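Local structure of selenium-binding protein (Sulfolobus tokodaii, 2ECE) at residues K133-S138 against G165-D170. The protein is of unknown function but belongs to the selenium-binding protein family, adopts a beta-propeller fold and may bind selenium. Residues are numbered along the deposited sequence; the frame is centred on the assembly and turned at random.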
loop_
_atom_site.group_PDB
_atom_site.type_symbol
_atom_site.label_atom_id
_atom_site.label_comp_id
_atom_site.label_asym_id
_atom_site.label_seq_id
_atom_site.Cartn_x
_atom_site.Cartn_y
_atom_site.Cartn_z
ATOM N N LYS A 133 12.055 21.626 -0.609
ATOM C CA LYS A 133 12.564 22.775 0.139
ATOM C C LYS A 133 12.173 22.746 1.616
ATOM O O LYS A 133 13.011 22.951 2.496
ATOM C CB LYS A 133 12.062 24.077 -0.490
ATOM C CG LYS A 133 12.430 25.326 0.304
ATOM C CD LYS A 133 11.944 26.602 -0.378
ATOM C CE LYS A 133 10.673 27.134 0.261
ATOM N NZ LYS A 133 10.355 28.515 -0.212
ATOM N N VAL A 134 10.900 22.478 1.880
ATOM C CA VAL A 134 10.379 22.447 3.241
ATOM C C VAL A 134 10.725 21.202 4.058
ATOM O O VAL A 134 11.095 21.310 5.223
ATOM C CB VAL A 134 8.840 22.597 3.241
ATOM C CG1 VAL A 134 8.309 22.608 4.666
ATOM C CG2 VAL A 134 8.444 23.873 2.514
ATOM N N SER A 135 10.602 20.024 3.452
ATOM C CA SER A 135 10.861 18.773 4.164
ATOM C C SER A 135 12.247 18.171 3.955
ATOM O O SER A 135 12.722 17.418 4.803
ATOM C CB SER A 135 9.825 17.722 3.764
ATOM O OG SER A 135 10.082 17.255 2.451
ATOM N N GLY A 136 12.880 18.477 2.826
ATOM C CA GLY A 136 14.192 17.918 2.542
ATOM C C GLY A 136 14.096 16.474 2.059
ATOM O O GLY A 136 15.098 15.760 2.007
ATOM N N TYR A 137 12.881 16.046 1.711
ATOM C CA TYR A 137 12.633 14.688 1.224
ATOM C C TYR A 137 12.120 14.671 -0.215
ATOM O O TYR A 137 11.550 15.656 -0.701
ATOM C CB TYR A 137 11.584 13.978 2.095
ATOM C CG TYR A 137 12.006 13.643 3.505
ATOM C CD1 TYR A 137 13.244 13.057 3.766
ATOM C CD2 TYR A 137 11.133 13.844 4.579
ATOM C CE1 TYR A 137 13.603 12.675 5.061
ATOM C CE2 TYR A 137 11.483 13.465 5.876
ATOM C CZ TYR A 137 12.718 12.880 6.106
ATOM O OH TYR A 137 13.060 12.479 7.374
ATOM N N SER A 138 12.310 13.539 -0.890
ATOM C CA SER A 138 11.833 13.376 -2.262
ATOM C C SER A 138 11.339 11.943 -2.465
ATOM O O SER A 138 11.695 11.045 -1.690
ATOM C CB SER A 138 12.944 13.709 -3.272
ATOM O OG SER A 138 13.980 12.741 -3.263
ATOM N N GLY A 165 12.266 9.408 4.985
ATOM C CA GLY A 165 11.519 9.561 6.217
ATOM C C GLY A 165 10.076 9.955 6.033
ATOM O O GLY A 165 9.461 9.623 5.030
ATOM N N ILE A 166 9.543 10.677 7.011
ATOM C CA ILE A 166 8.151 11.093 6.990
ATOM C C ILE A 166 7.996 12.602 7.147
ATOM O O ILE A 166 8.594 13.209 8.040
ATOM C CB ILE A 166 7.371 10.397 8.132
ATOM C CG1 ILE A 166 7.494 8.877 7.980
ATOM C CG2 ILE A 166 5.916 10.848 8.131
ATOM C CD1 ILE A 166 7.132 8.099 9.240
ATOM N N LEU A 167 7.199 13.203 6.272
ATOM C CA LEU A 167 6.939 14.635 6.351
ATOM C C LEU A 167 5.474 14.800 6.709
ATOM O O LEU A 167 4.692 13.849 6.619
ATOM C CB LEU A 167 7.222 15.334 5.018
ATOM C CG LEU A 167 6.343 14.953 3.827
ATOM C CD1 LEU A 167 5.728 16.205 3.221
ATOM C CD2 LEU A 167 7.183 14.219 2.799
ATOM N N MET A 168 5.101 16.011 7.106
ATOM C CA MET A 168 3.730 16.296 7.488
ATOM C C MET A 168 3.166 17.451 6.676
ATOM O O MET A 168 3.910 18.329 6.224
ATOM C CB MET A 168 3.674 16.640 8.975
ATOM C CG MET A 168 4.028 15.478 9.893
ATOM S SD MET A 168 4.550 16.052 11.509
ATOM C CE MET A 168 2.981 16.463 12.279
ATOM N N LEU A 169 1.853 17.424 6.475
ATOM C CA LEU A 169 1.151 18.477 5.746
ATOM C C LEU A 169 0.098 19.011 6.698
ATOM O O LEU A 169 -0.523 18.245 7.445
ATOM C CB LEU A 169 0.419 17.944 4.516
ATOM C CG LEU A 169 1.086 17.370 3.274
ATOM C CD1 LEU A 169 -0.012 17.223 2.212
ATOM C CD2 LEU A 169 2.198 18.274 2.768
ATOM N N ASP A 170 -0.114 20.321 6.654
ATOM C CA ASP A 170 -1.096 20.965 7.506
ATOM C C ASP A 170 -2.513 20.531 7.115
ATOM O O ASP A 170 -2.848 20.504 5.930
ATOM C CB ASP A 170 -0.964 22.474 7.360
ATOM C CG ASP A 170 -1.813 23.216 8.343
ATOM O OD1 ASP A 170 -1.317 23.501 9.455
ATOM O OD2 ASP A 170 -2.982 23.498 8.008
#
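Ser-135, in the last turn of helix 128-135, sets its CB 3.7 Å from CB of Leu-167 on strand 165-169. Its OG turns back to its own chain, bonding to Val-131 O and accepting from Tyr-137 N (3.1 Å, 153° at the hydrogen), an ST turn across Gly-136, where the helix ends with positive phi. Tyr-137 makes the larger part of this segment's side of the contact. With CG beside its backbone N and anti to the carbonyl carbon (chi1 -68°), the ring lies over the start of the strand: Gly-165 N sits 3.5 Å above one face, toward the rim, and Ser-135 O lies over the opposite face. CB of Leu-167 meets the ring edge at CD2 (4.2 Å), while CE2 passes 3.6 Å from Ile-166 N. The hydroxyl, 3.5 Å from Gly-165 CA, bonds to Glu-181 and Arg-184. With an alanine at Tyr-137, the ring over Gly-165 N is gone, and Glu-181 and Arg-184 would probably lose the hydroxyl that joins them. No hydrogen bond crosses between the segments, so the helix end rests on this inner strand of a four-stranded propeller sheet by packing, while Glu-181, through OE1 to Tyr-137 OH and OE2 to Ile-166 N, supplies a polar link.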